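Local coordinates for protein carbohydrate deacetylase Agd3 (Neosartorya fumigata, PDB 6NWZ) that probably removes N-acetyl groups from the exopolysaccharide galactosaminogalactan as a metal-dependent deacetylase required for biofilm formation by the fungus, at residues A[113-118]-A[234-239]; A[157-162]-A[580-585]; A[388-393]-A[408-413]. All blocks are in the same frame, centred on the assembly; numbering follows the deposited sequence.

Interaction 1 (A[113-118]-A[234-239]); sequences GVRMVQ and ITWLTR
The guanidinium of R115 lies flat on the indole of W236, the planes only 11° apart, in a cation-pi stack with CZ of R115 3.8 Å from the centroid of the five-membered ring. The CD methylene of R115 makes a CH-pi contact over the six-membered ring. The chain of R115 is extended from CG to NE, which lays its whole length across the indole, and with CG of W236 anti to the backbone N (chi1 180°) the indole leans back toward strand 115-119. R115 NH1 donates to the backbone O of W236 at 2.7 Å, near the guanidinium plane, so W236 supplies both ring and acceptor. R239, in the Schellman motif that ends helix 224-237, brings its CG over the other face of R115, while its NH1 and NH2 both make weak hydrogen bonds to G113 O. V117 CG2 meets W236 CE3 at 3.9 Å and also touches L237 CD1. R115 NE comes within 3.6 Å of R239 NH2 but forms a salt bridge with the zinc ligand E210, to which R239 is only a long, weak ion-pair partner; R239 NH2 also bonds to L684 O. E210 probably offsets much of the charge of R115 beside R239, and W236 limits how far the guanidinium can turn.

Interaction 2 (A[157-162]-A[580-585]); sequences GLKTGA and EFVRLV
K159 reaches the C-terminal end of helix 569-584 with both its backbone and its side chain, joining a loop of the carbohydrate-binding module CBM87 to the deacetylase domain. Its backbone N donates to L584 O at 3.0 Å in a nearly straight bond (172°), part of a single beta bridge that pairs L158 with V585 just where the helix ends. The side chain, extended beyond CG, runs past the last turn until NZ of K159 meets V582 O at 2.6 Å. On the way CE of K159 passes 3.4 Å from V585 O. The two carbonyls of V582 and L584, near the helix terminus, thus each receive a donor from the same lysine, and the partial negative charge of the helix end would be expected to favour the ammonium. N293 is a second partner of K159 NZ through its OD1, and its ND2 bonds to V585 O.

On one side of this grip the loop backbone approaches V585, with G157 O receiving a CA-H contact from V585 CA at 3.3 Å. L158 CD2 meets V585 CG1 at 3.9 Å, and L158 also packs on Y228 and A232 of helix 224-237. On the other side a type II turn from K159 to A162 folds the chain back, bringing the methyl of A162 to the carbonyl of R583 and the CD2 of L584.

Further out, the R583 side chain bends at chi3 (78°) and is held by E580, one turn earlier in the helix. It grips the carboxylate side-on, NE to OE1 and NH2 to OE2, and NH2 also bonds to T163 O beyond the turn. The bond from R583 NH2 to E580 OE2, 2.7 Å long, meets the oxygen on its syn side.

Interaction 3 (A[388-393]-A[408-413]); sequences HTFTHE and SFNQAW. With ZN (zinc ion), chain L.
The ring of F390 has CB of F409 over one face, in a CH-pi contact 3.9 Å from the ring centroid, and the amide oxygen of N410 at its edge. This packs the loop after strand 384-387, which carries the H-x-x-x-H zinc-binding pair H388 and H392, against helix 400-417 of the deacetylase domain. The F409 ring is turned obliquely, its plane 56° from that of F390, and it is the CB methylene that lies over the face. F390 CE1 comes to 4.1 Å from CB of W413, which approaches obliquely from one helical turn further on than F409. CG of F390 lies anti to its backbone N (chi1 -170°), which carries the phenyl away from the zinc and onto the helix.

The amide of N410 stands against the backbone of T389 and F390, with OD1 3.5 Å from F390 CA. No hydrogen bond joins the two segments; N410 ND2 is instead bonded to S387 OG and H304 O, and OD1 accepts from the backbone N of G306. N410 thus ties helix 400-417 to the ends of strands 384-387 and 300-304, while W413 NE1 bonds to N309. Beyond F390 the loop turns back toward the metal, where D256 joins the two histidines. The zinc is bound by NE2 of H388 at 2.2 Å and NE2 of H392 at 2.4 Å.

Overall arrangement
From the N terminus, the chain first enters 113-118, and interaction 1 closes a loop of 115 residues when helix 224-237 ends beside strand 115-119, all within the CBM87 range. Segment 157-162 leaves from inside that loop but finds its partner only at 580-585, so interactions 1 and 2 cross. Interaction 2 spans 417 residues and ties the CBM87 module to the deacetylase domain; its centre is about 21 Å from that of interaction 1. Interaction 3 falls within this long span and closes a short loop of 14 residues inside the deacetylase domain, on the opposite side of the chain's centre from the other two. Its centre is about 52 Å from that of interaction 1.

Interaction 1 (A[113-118]-A[234-239])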
ATOM      1  N   GLY A 113       7.917 -30.596 -11.553  1.00 53.96           N
ATOM      2  CA  GLY A 113       7.235 -29.562 -12.325  1.00 40.38           C
ATOM      3  C   GLY A 113       7.295 -28.179 -11.714  1.00 52.23           C
ATOM      4  O   GLY A 113       6.312 -27.431 -11.776  1.00 59.51           O
ATOM      5  N   VAL A 114       8.437 -27.815 -11.136  1.00 35.33           N
ATOM      6  CA  VAL A 114       8.594 -26.572 -10.393  1.00 33.77           C
ATOM      7  C   VAL A 114       9.358 -25.569 -11.246  1.00 47.46           C
ATOM      8  O   VAL A 114      10.345 -25.918 -11.908  1.00 50.01           O
ATOM      9  CB  VAL A 114       9.305 -26.830  -9.049  1.00 38.27           C
ATOM     10  CG1 VAL A 114       9.584 -25.530  -8.325  1.00 39.81           C
ATOM     11  CG2 VAL A 114       8.458 -27.739  -8.182  1.00 44.03           C
ATOM     12  N   ARG A 115       8.899 -24.323 -11.237  1.00 47.79           N
ATOM     13  CA  ARG A 115       9.504 -23.260 -12.024  1.00 43.15           C
ATOM     14  C   ARG A 115      10.560 -22.516 -11.213  1.00 41.90           C
ATOM     15  O   ARG A 115      10.585 -22.565  -9.980  1.00 45.19           O
ATOM     16  CB  ARG A 115       8.429 -22.290 -12.516  1.00 27.12           C
ATOM     17  CG  ARG A 115       7.496 -22.901 -13.551  1.00 37.23           C
ATOM     18  CD  ARG A 115       6.327 -21.986 -13.868  1.00 38.78           C
ATOM     19  NE  ARG A 115       5.570 -22.455 -15.024  1.00 44.83           N
ATOM     20  CZ  ARG A 115       4.505 -21.834 -15.521  1.00 43.18           C
ATOM     21  NH1 ARG A 115       4.061 -20.717 -14.961  1.00 36.70           N
ATOM     22  NH2 ARG A 115       3.884 -22.329 -16.581  1.00 36.43           N
ATOM     23  N   MET A 116      11.445 -21.824 -11.931  1.00 42.91           N
ATOM     24  CA  MET A 116      12.510 -21.033 -11.331  1.00 39.02           C
ATOM     25  C   MET A 116      12.533 -19.641 -11.946  1.00 43.37           C
ATOM     26  O   MET A 116      12.343 -19.483 -13.156  1.00 33.93           O
ATOM     27  CB  MET A 116      13.878 -21.700 -11.512  1.00 30.69           C
ATOM     28  CG  MET A 116      15.053 -20.836 -11.090  1.00 26.61           C
ATOM     29  SD  MET A 116      16.642 -21.654 -11.305  1.00 41.00           S
ATOM     30  CE  MET A 116      16.503 -22.981 -10.109  1.00 35.69           C
ATOM     31  N   VAL A 117      12.770 -18.637 -11.108  1.00 33.01           N
ATOM     32  CA  VAL A 117      12.889 -17.251 -11.538  1.00 25.47           C
ATOM     33  C   VAL A 117      14.291 -16.765 -11.199  1.00 35.86           C
ATOM     34  O   VAL A 117      14.777 -16.988 -10.085  1.00 35.65           O
ATOM     35  CB  VAL A 117      11.824 -16.360 -10.874  1.00 29.94           C
ATOM     36  CG1 VAL A 117      12.110 -14.891 -11.147  1.00 21.39           C
ATOM     37  CG2 VAL A 117      10.436 -16.741 -11.366  1.00 29.99           C
ATOM     38  N   GLN A 118      14.940 -16.112 -12.160  1.00 33.72           N
ATOM     39  CA  GLN A 118      16.250 -15.507 -11.949  1.00 31.82           C
ATOM     40  C   GLN A 118      16.209 -14.064 -12.427  1.00 38.57           C
ATOM     41  O   GLN A 118      15.856 -13.800 -13.580  1.00 38.79           O
ATOM     42  CB  GLN A 118      17.344 -16.276 -12.688  1.00 29.44           C
ATOM     43  CG  GLN A 118      17.484 -17.713 -12.253  1.00 38.94           C
ATOM     44  CD  GLN A 118      18.906 -18.205 -12.381  1.00 36.27           C
ATOM     45  OE1 GLN A 118      19.850 -17.512 -11.998  1.00 45.52           O
ATOM     46  NE2 GLN A 118      19.070 -19.402 -12.926  1.00 32.09           N
ATOM     47  N   ILE A 234       6.127 -13.419  -9.996  1.00 33.02           N
ATOM     48  CA  ILE A 234       5.382 -14.050  -8.908  1.00 30.11           C
ATOM     49  C   ILE A 234       4.190 -14.825  -9.459  1.00 36.36           C
ATOM     50  O   ILE A 234       3.960 -15.983  -9.093  1.00 40.84           O
ATOM     51  CB  ILE A 234       4.940 -13.003  -7.872  1.00 28.51           C
ATOM     52  CG1 ILE A 234       6.158 -12.419  -7.154  1.00 28.24           C
ATOM     53  CG2 ILE A 234       3.967 -13.623  -6.876  1.00 23.17           C
ATOM     54  CD1 ILE A 234       5.814 -11.341  -6.159  1.00 22.19           C
ATOM     55  N   THR A 235       3.411 -14.195 -10.346  1.00 29.47           N
ATOM     56  CA  THR A 235       2.254 -14.870 -10.926  1.00 29.40           C
ATOM     57  C   THR A 235       2.679 -16.071 -11.761  1.00 41.13           C
ATOM     58  O   THR A 235       2.014 -17.114 -11.749  1.00 37.42           O
ATOM     59  CB  THR A 235       1.443 -13.900 -11.785  1.00 26.20           C
ATOM     60  OG1 THR A 235       1.152 -12.711 -11.040  1.00 30.00           O
ATOM     61  CG2 THR A 235       0.139 -14.546 -12.218  1.00 22.78           C
ATOM     62  N   TRP A 236       3.781 -15.939 -12.501  1.00 45.12           N
ATOM     63  CA  TRP A 236       4.260 -17.051 -13.316  1.00 37.64           C
ATOM     64  C   TRP A 236       4.828 -18.167 -12.449  1.00 42.37           C
ATOM     65  O   TRP A 236       4.586 -19.350 -12.714  1.00 36.65           O
ATOM     66  CB  TRP A 236       5.309 -16.554 -14.311  1.00 25.26           C
ATOM     67  CG  TRP A 236       5.867 -17.632 -15.189  1.00 31.52           C
ATOM     68  CD1 TRP A 236       5.321 -18.109 -16.345  1.00 34.27           C
ATOM     69  CD2 TRP A 236       7.084 -18.364 -14.990  1.00 40.35           C
ATOM     70  NE1 TRP A 236       6.118 -19.095 -16.874  1.00 39.91           N
ATOM     71  CE2 TRP A 236       7.207 -19.272 -16.061  1.00 44.36           C
ATOM     72  CE3 TRP A 236       8.079 -18.344 -14.007  1.00 38.21           C
ATOM     73  CZ2 TRP A 236       8.282 -20.150 -16.179  1.00 38.01           C
ATOM     74  CZ3 TRP A 236       9.149 -19.217 -14.128  1.00 33.39           C
ATOM     75  CH2 TRP A 236       9.239 -20.107 -15.205  1.00 27.25           C
ATOM     76  N   LEU A 237       5.588 -17.810 -11.407  1.00 35.43           N
ATOM     77  CA  LEU A 237       6.199 -18.831 -10.560  1.00 30.27           C
ATOM     78  C   LEU A 237       5.152 -19.670  -9.844  1.00 28.78           C
ATOM     79  O   LEU A 237       5.365 -20.864  -9.622  1.00 35.43           O
ATOM     80  CB  LEU A 237       7.129 -18.181  -9.536  1.00 25.57           C
ATOM     81  CG  LEU A 237       7.956 -19.115  -8.662  1.00 32.86           C
ATOM     82  CD1 LEU A 237       8.896 -19.925  -9.532  1.00 38.24           C
ATOM     83  CD2 LEU A 237       8.727 -18.305  -7.639  1.00 36.55           C
ATOM     84  N   THR A 238       4.025 -19.070  -9.473  1.00 38.51           N
ATOM     85  CA  THR A 238       2.979 -19.770  -8.744  1.00 37.01           C
ATOM     86  C   THR A 238       1.871 -20.288  -9.650  1.00 43.02           C
ATOM     87  O   THR A 238       0.918 -20.894  -9.150  1.00 42.76           O
ATOM     88  CB  THR A 238       2.371 -18.855  -7.675  1.00 43.82           C
ATOM     89  OG1 THR A 238       1.705 -17.759  -8.310  1.00 50.28           O
ATOM     90  CG2 THR A 238       3.446 -18.318  -6.744  1.00 30.47           C
ATOM     91  N   ARG A 239       1.967 -20.060 -10.961  1.00 38.02           N
ATOM     92  CA  ARG A 239       0.904 -20.368 -11.919  1.00 39.39           C
ATOM     93  C   ARG A 239      -0.430 -19.727 -11.535  1.00 41.25           C
ATOM     94  O   ARG A 239      -1.492 -20.223 -11.921  1.00 40.75           O
ATOM     95  CB  ARG A 239       0.729 -21.883 -12.092  1.00 34.79           C
ATOM     96  CG  ARG A 239       1.907 -22.577 -12.755  1.00 35.25           C
ATOM     97  CD  ARG A 239       1.702 -24.080 -12.809  1.00 34.44           C
ATOM     98  NE  ARG A 239       2.701 -24.737 -13.644  1.00 43.88           N
ATOM     99  CZ  ARG A 239       3.876 -25.169 -13.197  1.00 42.96           C
ATOM    100  NH1 ARG A 239       4.200 -25.005 -11.922  1.00 43.94           N
ATOM    101  NH2 ARG A 239       4.725 -25.762 -14.023  1.00 36.62           N
TER

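Interaction 2 (A[157-162]-A[580-585])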
ATOM      1  N   GLY A 157      -2.525  -9.518 -14.614  1.00 29.40           N
ATOM      2  CA  GLY A 157      -3.226  -8.280 -14.886  1.00 20.08           C
ATOM      3  C   GLY A 157      -2.356  -7.141 -15.359  1.00 31.79           C
ATOM      4  O   GLY A 157      -2.756  -5.978 -15.241  1.00 37.35           O
ATOM      5  N   LEU A 158      -1.174  -7.436 -15.888  1.00 31.89           N
ATOM      6  CA  LEU A 158      -0.297  -6.396 -16.401  1.00 28.10           C
ATOM      7  C   LEU A 158      -0.707  -6.034 -17.823  1.00 30.56           C
ATOM      8  O   LEU A 158      -0.964  -6.917 -18.648  1.00 49.06           O
ATOM      9  CB  LEU A 158       1.157  -6.861 -16.364  1.00 26.56           C
ATOM     10  CG  LEU A 158       1.646  -7.370 -15.008  1.00 25.70           C
ATOM     11  CD1 LEU A 158       3.110  -7.779 -15.079  1.00 18.69           C
ATOM     12  CD2 LEU A 158       1.435  -6.310 -13.946  1.00 25.44           C
ATOM     13  N   LYS A 159      -0.782  -4.737 -18.104  1.00 35.20           N
ATOM     14  CA  LYS A 159      -1.177  -4.264 -19.425  1.00 26.57           C
ATOM     15  C   LYS A 159       0.036  -4.256 -20.347  1.00 35.15           C
ATOM     16  O   LYS A 159       1.036  -3.583 -20.069  1.00 49.43           O
ATOM     17  CB  LYS A 159      -1.819  -2.880 -19.331  1.00 19.40           C
ATOM     18  CG  LYS A 159      -3.231  -2.938 -18.763  1.00 26.01           C
ATOM     19  CD  LYS A 159      -3.927  -1.588 -18.702  1.00 20.28           C
ATOM     20  CE  LYS A 159      -5.333  -1.750 -18.113  1.00 20.82           C
ATOM     21  NZ  LYS A 159      -6.048  -0.460 -17.869  1.00 33.45           N
ATOM     22  N   THR A 160      -0.061  -5.008 -21.439  1.00 36.55           N
ATOM     23  CA  THR A 160       1.045  -5.164 -22.374  1.00 28.22           C
ATOM     24  C   THR A 160       1.364  -3.845 -23.069  1.00 31.92           C
ATOM     25  O   THR A 160       0.468  -3.067 -23.408  1.00 45.28           O
ATOM     26  CB  THR A 160       0.694  -6.235 -23.412  1.00 33.72           C
ATOM     27  OG1 THR A 160       0.104  -7.366 -22.754  1.00 40.09           O
ATOM     28  CG2 THR A 160       1.930  -6.688 -24.166  1.00 20.64           C
ATOM     29  N   GLY A 161       2.656  -3.594 -23.276  1.00 24.60           N
ATOM     30  CA  GLY A 161       3.109  -2.450 -24.037  1.00 29.13           C
ATOM     31  C   GLY A 161       3.284  -1.169 -23.252  1.00 29.89           C
ATOM     32  O   GLY A 161       3.842  -0.205 -23.791  1.00 46.15           O
ATOM     33  N   ALA A 162       2.826  -1.118 -22.006  1.00 26.22           N
ATOM     34  CA  ALA A 162       2.961   0.096 -21.212  1.00 19.96           C
ATOM     35  C   ALA A 162       4.404   0.244 -20.753  1.00 29.70           C
ATOM     36  O   ALA A 162       4.955  -0.665 -20.123  1.00 35.21           O
ATOM     37  CB  ALA A 162       2.010   0.056 -20.019  1.00 22.39           C
ATOM     38  N   GLU A 580      -2.218   6.694 -13.760  1.00 30.42           N
ATOM     39  CA  GLU A 580      -1.002   5.910 -13.941  1.00 25.00           C
ATOM     40  C   GLU A 580      -1.213   4.462 -13.520  1.00 37.84           C
ATOM     41  O   GLU A 580      -0.753   3.536 -14.199  1.00 36.78           O
ATOM     42  CB  GLU A 580       0.149   6.529 -13.154  1.00 18.47           C
ATOM     43  CG  GLU A 580       1.474   5.824 -13.383  1.00 25.69           C
ATOM     44  CD  GLU A 580       2.011   6.015 -14.791  1.00 34.37           C
ATOM     45  OE1 GLU A 580       1.483   6.869 -15.540  1.00 50.23           O
ATOM     46  OE2 GLU A 580       2.973   5.311 -15.149  1.00 41.01           O
ATOM     47  N   PHE A 581      -1.895   4.248 -12.394  1.00 35.12           N
ATOM     48  CA  PHE A 581      -2.207   2.891 -11.961  1.00 22.03           C
ATOM     49  C   PHE A 581      -2.979   2.138 -13.039  1.00 33.83           C
ATOM     50  O   PHE A 581      -2.671   0.979 -13.342  1.00 36.33           O
ATOM     51  CB  PHE A 581      -2.998   2.950 -10.653  1.00 26.27           C
ATOM     52  CG  PHE A 581      -3.372   1.608 -10.092  1.00 28.29           C
ATOM     53  CD1 PHE A 581      -2.514   0.936  -9.237  1.00 23.68           C
ATOM     54  CD2 PHE A 581      -4.600   1.034 -10.393  1.00 33.86           C
ATOM     55  CE1 PHE A 581      -2.863  -0.298  -8.707  1.00 21.25           C
ATOM     56  CE2 PHE A 581      -4.955  -0.198  -9.870  1.00 28.32           C
ATOM     57  CZ  PHE A 581      -4.084  -0.862  -9.024  1.00 30.21           C
ATOM     58  N   VAL A 582      -3.971   2.793 -13.646  1.00 25.47           N
ATOM     59  CA  VAL A 582      -4.777   2.137 -14.670  1.00 24.69           C
ATOM     60  C   VAL A 582      -3.966   1.923 -15.946  1.00 27.14           C
ATOM     61  O   VAL A 582      -4.217   0.975 -16.700  1.00 31.57           O
ATOM     62  CB  VAL A 582      -6.064   2.949 -14.920  1.00 18.89           C
ATOM     63  CG1 VAL A 582      -6.769   2.471 -16.166  1.00 25.06           C
ATOM     64  CG2 VAL A 582      -6.999   2.826 -13.722  1.00 18.91           C
ATOM     65  N   ARG A 583      -2.962   2.767 -16.196  1.00 18.60           N
ATOM     66  CA  ARG A 583      -2.117   2.580 -17.371  1.00 18.83           C
ATOM     67  C   ARG A 583      -1.251   1.328 -17.261  1.00 33.82           C
ATOM     68  O   ARG A 583      -0.907   0.724 -18.285  1.00 31.54           O
ATOM     69  CB  ARG A 583      -1.235   3.805 -17.579  1.00 18.86           C
ATOM     70  CG  ARG A 583      -0.348   3.703 -18.794  1.00 19.24           C
ATOM     71  CD  ARG A 583       0.559   4.905 -18.905  1.00 22.00           C
ATOM     72  NE  ARG A 583       1.704   4.838 -18.001  1.00 20.56           N
ATOM     73  CZ  ARG A 583       2.863   4.266 -18.313  1.00 30.63           C
ATOM     74  NH1 ARG A 583       3.028   3.700 -19.504  1.00 31.89           N
ATOM     75  NH2 ARG A 583       3.858   4.259 -17.438  1.00 22.89           N
ATOM     76  N   LEU A 584      -0.896   0.921 -16.041  1.00 26.15           N
ATOM     77  CA  LEU A 584       0.008  -0.202 -15.812  1.00 30.25           C
ATOM     78  C   LEU A 584      -0.705  -1.532 -15.593  1.00 38.00           C
ATOM     79  O   LEU A 584      -0.261  -2.555 -16.124  1.00 43.46           O
ATOM     80  CB  LEU A 584       0.909   0.089 -14.609  1.00 23.72           C
ATOM     81  CG  LEU A 584       1.776   1.346 -14.709  1.00 24.77           C
ATOM     82  CD1 LEU A 584       2.527   1.567 -13.415  1.00 18.40           C
ATOM     83  CD2 LEU A 584       2.741   1.252 -15.883  1.00 22.78           C
ATOM     84  N   VAL A 585      -1.793  -1.554 -14.816  1.00 30.05           N
ATOM     85  CA  VAL A 585      -2.484  -2.784 -14.452  1.00 28.04           C
ATOM     86  C   VAL A 585      -3.982  -2.605 -14.683  1.00 35.93           C
ATOM     87  O   VAL A 585      -4.478  -1.492 -14.866  1.00 32.45           O
ATOM     88  CB  VAL A 585      -2.221  -3.185 -12.989  1.00 26.59           C
ATOM     89  CG1 VAL A 585      -0.731  -3.347 -12.734  1.00 23.77           C
ATOM     90  CG2 VAL A 585      -2.798  -2.144 -12.059  1.00 21.61           C
TER

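Interaction 3 (A[388-393]-A[408-413])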
ATOM      1  N   HIS A 388     -11.581  13.611  14.173  1.00 41.02           N
ATOM      2  CA  HIS A 388     -10.254  14.218  14.199  1.00 37.92           C
ATOM      3  C   HIS A 388     -10.070  15.055  15.465  1.00 38.43           C
ATOM      4  O   HIS A 388      -9.332  16.046  15.465  1.00 34.59           O
ATOM      5  CB  HIS A 388     -10.035  15.059  12.940  1.00 32.53           C
ATOM      6  CG  HIS A 388      -8.602  15.401  12.671  1.00 38.84           C
ATOM      7  ND1 HIS A 388      -7.587  14.469  12.731  1.00 39.24           N
ATOM      8  CD2 HIS A 388      -8.018  16.571  12.321  1.00 35.74           C
ATOM      9  CE1 HIS A 388      -6.438  15.055  12.439  1.00 37.26           C
ATOM     10  NE2 HIS A 388      -6.673  16.331  12.186  1.00 37.23           N
ATOM     11  N   THR A 389     -10.743  14.644  16.550  1.00 35.77           N
ATOM     12  CA  THR A 389     -10.867  15.349  17.831  1.00 36.90           C
ATOM     13  C   THR A 389     -11.697  16.623  17.712  1.00 39.85           C
ATOM     14  O   THR A 389     -11.910  17.144  16.611  1.00 45.35           O
ATOM     15  CB  THR A 389      -9.503  15.679  18.447  1.00 43.27           C
ATOM     16  OG1 THR A 389      -8.842  16.687  17.672  1.00 54.63           O
ATOM     17  CG2 THR A 389      -8.643  14.433  18.523  1.00 46.22           C
ATOM     18  N   PHE A 390     -12.174  17.130  18.850  1.00 37.00           N
ATOM     19  CA  PHE A 390     -13.135  18.227  18.824  1.00 43.39           C
ATOM     20  C   PHE A 390     -12.456  19.548  18.474  1.00 49.47           C
ATOM     21  O   PHE A 390     -12.815  20.200  17.489  1.00 53.73           O
ATOM     22  CB  PHE A 390     -13.863  18.316  20.169  1.00 37.25           C
ATOM     23  CG  PHE A 390     -15.036  19.259  20.168  1.00 47.54           C
ATOM     24  CD1 PHE A 390     -16.135  19.026  19.359  1.00 46.62           C
ATOM     25  CD2 PHE A 390     -15.045  20.373  20.991  1.00 54.25           C
ATOM     26  CE1 PHE A 390     -17.216  19.894  19.363  1.00 41.91           C
ATOM     27  CE2 PHE A 390     -16.122  21.244  21.000  1.00 42.64           C
ATOM     28  CZ  PHE A 390     -17.206  21.005  20.186  1.00 42.27           C
ATOM     29  N   THR A 391     -11.453  19.946  19.255  1.00 43.44           N
ATOM     30  CA  THR A 391     -10.827  21.253  19.103  1.00 48.42           C
ATOM     31  C   THR A 391      -9.484  21.200  18.390  1.00 44.56           C
ATOM     32  O   THR A 391      -8.859  22.250  18.203  1.00 42.33           O
ATOM     33  CB  THR A 391     -10.644  21.915  20.474  1.00 47.05           C
ATOM     34  OG1 THR A 391      -9.499  21.356  21.131  1.00 47.72           O
ATOM     35  CG2 THR A 391     -11.862  21.671  21.334  1.00 39.94           C
ATOM     36  N   HIS A 392      -9.027  20.010  17.997  1.00 41.56           N
ATOM     37  CA  HIS A 392      -7.720  19.819  17.364  1.00 39.64           C
ATOM     38  C   HIS A 392      -6.574  20.160  18.315  1.00 50.50           C
ATOM     39  O   HIS A 392      -5.496  20.574  17.882  1.00 44.70           O
ATOM     40  CB  HIS A 392      -7.604  20.625  16.066  1.00 42.41           C
ATOM     41  CG  HIS A 392      -6.459  20.208  15.199  1.00 44.34           C
ATOM     42  ND1 HIS A 392      -5.147  20.480  15.523  1.00 44.34           N
ATOM     43  CD2 HIS A 392      -6.428  19.535  14.025  1.00 35.29           C
ATOM     44  CE1 HIS A 392      -4.356  19.993  14.584  1.00 45.00           C
ATOM     45  NE2 HIS A 392      -5.108  19.415  13.664  1.00 40.00           N
ATOM     46  N   GLU A 393      -6.794  19.976  19.616  1.00 62.10           N
ATOM     47  CA  GLU A 393      -5.745  20.222  20.598  1.00 51.26           C
ATOM     48  C   GLU A 393      -4.628  19.198  20.448  1.00 48.74           C
ATOM     49  O   GLU A 393      -4.882  17.991  20.373  1.00 50.71           O
ATOM     50  CB  GLU A 393      -6.311  20.168  22.018  1.00 48.21           C
ATOM     51  CG  GLU A 393      -5.258  20.342  23.114  1.00 43.76           C
ATOM     52  CD  GLU A 393      -5.831  20.181  24.513  1.00 59.34           C
ATOM     53  OE1 GLU A 393      -7.016  19.806  24.631  1.00 63.09           O
ATOM     54  OE2 GLU A 393      -5.097  20.429  25.495  1.00 55.98           O
ATOM     55  N   SER A 408     -14.724  12.767  23.549  1.00 54.19           N
ATOM     56  CA  SER A 408     -16.144  12.628  23.859  1.00 52.32           C
ATOM     57  C   SER A 408     -16.975  13.749  23.242  1.00 56.27           C
ATOM     58  O   SER A 408     -18.086  13.504  22.754  1.00 55.33           O
ATOM     59  CB  SER A 408     -16.338  12.580  25.371  1.00 46.96           C
ATOM     60  OG  SER A 408     -15.545  13.564  26.010  1.00 72.85           O
ATOM     61  N   PHE A 409     -16.470  14.984  23.264  1.00 48.38           N
ATOM     62  CA  PHE A 409     -17.223  16.088  22.677  1.00 48.13           C
ATOM     63  C   PHE A 409     -17.430  15.875  21.185  1.00 48.71           C
ATOM     64  O   PHE A 409     -18.532  16.079  20.665  1.00 52.94           O
ATOM     65  CB  PHE A 409     -16.509  17.416  22.928  1.00 50.17           C
ATOM     66  CG  PHE A 409     -16.849  18.057  24.243  1.00 49.20           C
ATOM     67  CD1 PHE A 409     -16.633  17.388  25.437  1.00 44.94           C
ATOM     68  CD2 PHE A 409     -17.365  19.344  24.285  1.00 59.64           C
ATOM     69  CE1 PHE A 409     -16.938  17.986  26.647  1.00 58.20           C
ATOM     70  CE2 PHE A 409     -17.671  19.948  25.495  1.00 45.75           C
ATOM     71  CZ  PHE A 409     -17.455  19.268  26.674  1.00 50.23           C
ATOM     72  N   ASN A 410     -16.378  15.462  20.480  1.00 45.84           N
ATOM     73  CA  ASN A 410     -16.510  15.226  19.051  1.00 36.31           C
ATOM     74  C   ASN A 410     -17.423  14.040  18.767  1.00 40.74           C
ATOM     75  O   ASN A 410     -18.081  14.005  17.723  1.00 42.53           O
ATOM     76  CB  ASN A 410     -15.131  15.012  18.428  1.00 34.66           C
ATOM     77  CG  ASN A 410     -15.034  15.567  17.024  1.00 41.47           C
ATOM     78  OD1 ASN A 410     -15.534  16.656  16.737  1.00 44.19           O
ATOM     79  ND2 ASN A 410     -14.392  14.817  16.136  1.00 41.79           N
ATOM     80  N   GLN A 411     -17.479  13.065  19.680  1.00 36.22           N
ATOM     81  CA  GLN A 411     -18.414  11.956  19.517  1.00 37.06           C
ATOM     82  C   GLN A 411     -19.854  12.436  19.652  1.00 48.08           C
ATOM     83  O   GLN A 411     -20.721  12.063  18.853  1.00 40.91           O
ATOM     84  CB  GLN A 411     -18.118  10.857  20.541  1.00 37.49           C
ATOM     85  CG  GLN A 411     -16.819  10.103  20.304  1.00 38.97           C
ATOM     86  CD  GLN A 411     -16.427   9.220  21.477  1.00 46.60           C
ATOM     87  OE1 GLN A 411     -15.732   8.216  21.309  1.00 54.75           O
ATOM     88  NE2 GLN A 411     -16.863   9.595  22.674  1.00 51.23           N
ATOM     89  N   ALA A 412     -20.127  13.264  20.665  1.00 50.26           N
ATOM     90  CA  ALA A 412     -21.477  13.784  20.849  1.00 47.31           C
ATOM     91  C   ALA A 412     -21.873  14.695  19.697  1.00 48.75           C
ATOM     92  O   ALA A 412     -23.025  14.675  19.249  1.00 55.57           O
ATOM     93  CB  ALA A 412     -21.581  14.525  22.180  1.00 40.04           C
ATOM     94  N   TRP A 413     -20.926  15.497  19.205  1.00 51.84           N
ATOM     95  CA  TRP A 413     -21.200  16.347  18.053  1.00 49.77           C
ATOM     96  C   TRP A 413     -21.501  15.513  16.812  1.00 45.42           C
ATOM     97  O   TRP A 413     -22.454  15.805  16.078  1.00 52.35           O
ATOM     98  CB  TRP A 413     -20.017  17.286  17.809  1.00 34.96           C
ATOM     99  CG  TRP A 413     -20.150  18.109  16.566  1.00 46.62           C
ATOM    100  CD1 TRP A 413     -20.874  19.258  16.413  1.00 49.86           C
ATOM    101  CD2 TRP A 413     -19.539  17.849  15.298  1.00 40.55           C
ATOM    102  NE1 TRP A 413     -20.752  19.727  15.126  1.00 48.11           N
ATOM    103  CE2 TRP A 413     -19.936  18.881  14.422  1.00 46.28           C
ATOM    104  CE3 TRP A 413     -18.694  16.844  14.817  1.00 39.05           C
ATOM    105  CZ2 TRP A 413     -19.518  18.933  13.094  1.00 38.61           C
ATOM    106  CZ3 TRP A 413     -18.278  16.900  13.499  1.00 48.23           C
ATOM    107  CH2 TRP A 413     -18.691  17.937  12.652  1.00 44.53           C
TER
HETATM  108 ZN    ZN L 913      -5.299  18.024  11.725  1.00 54.98          ZN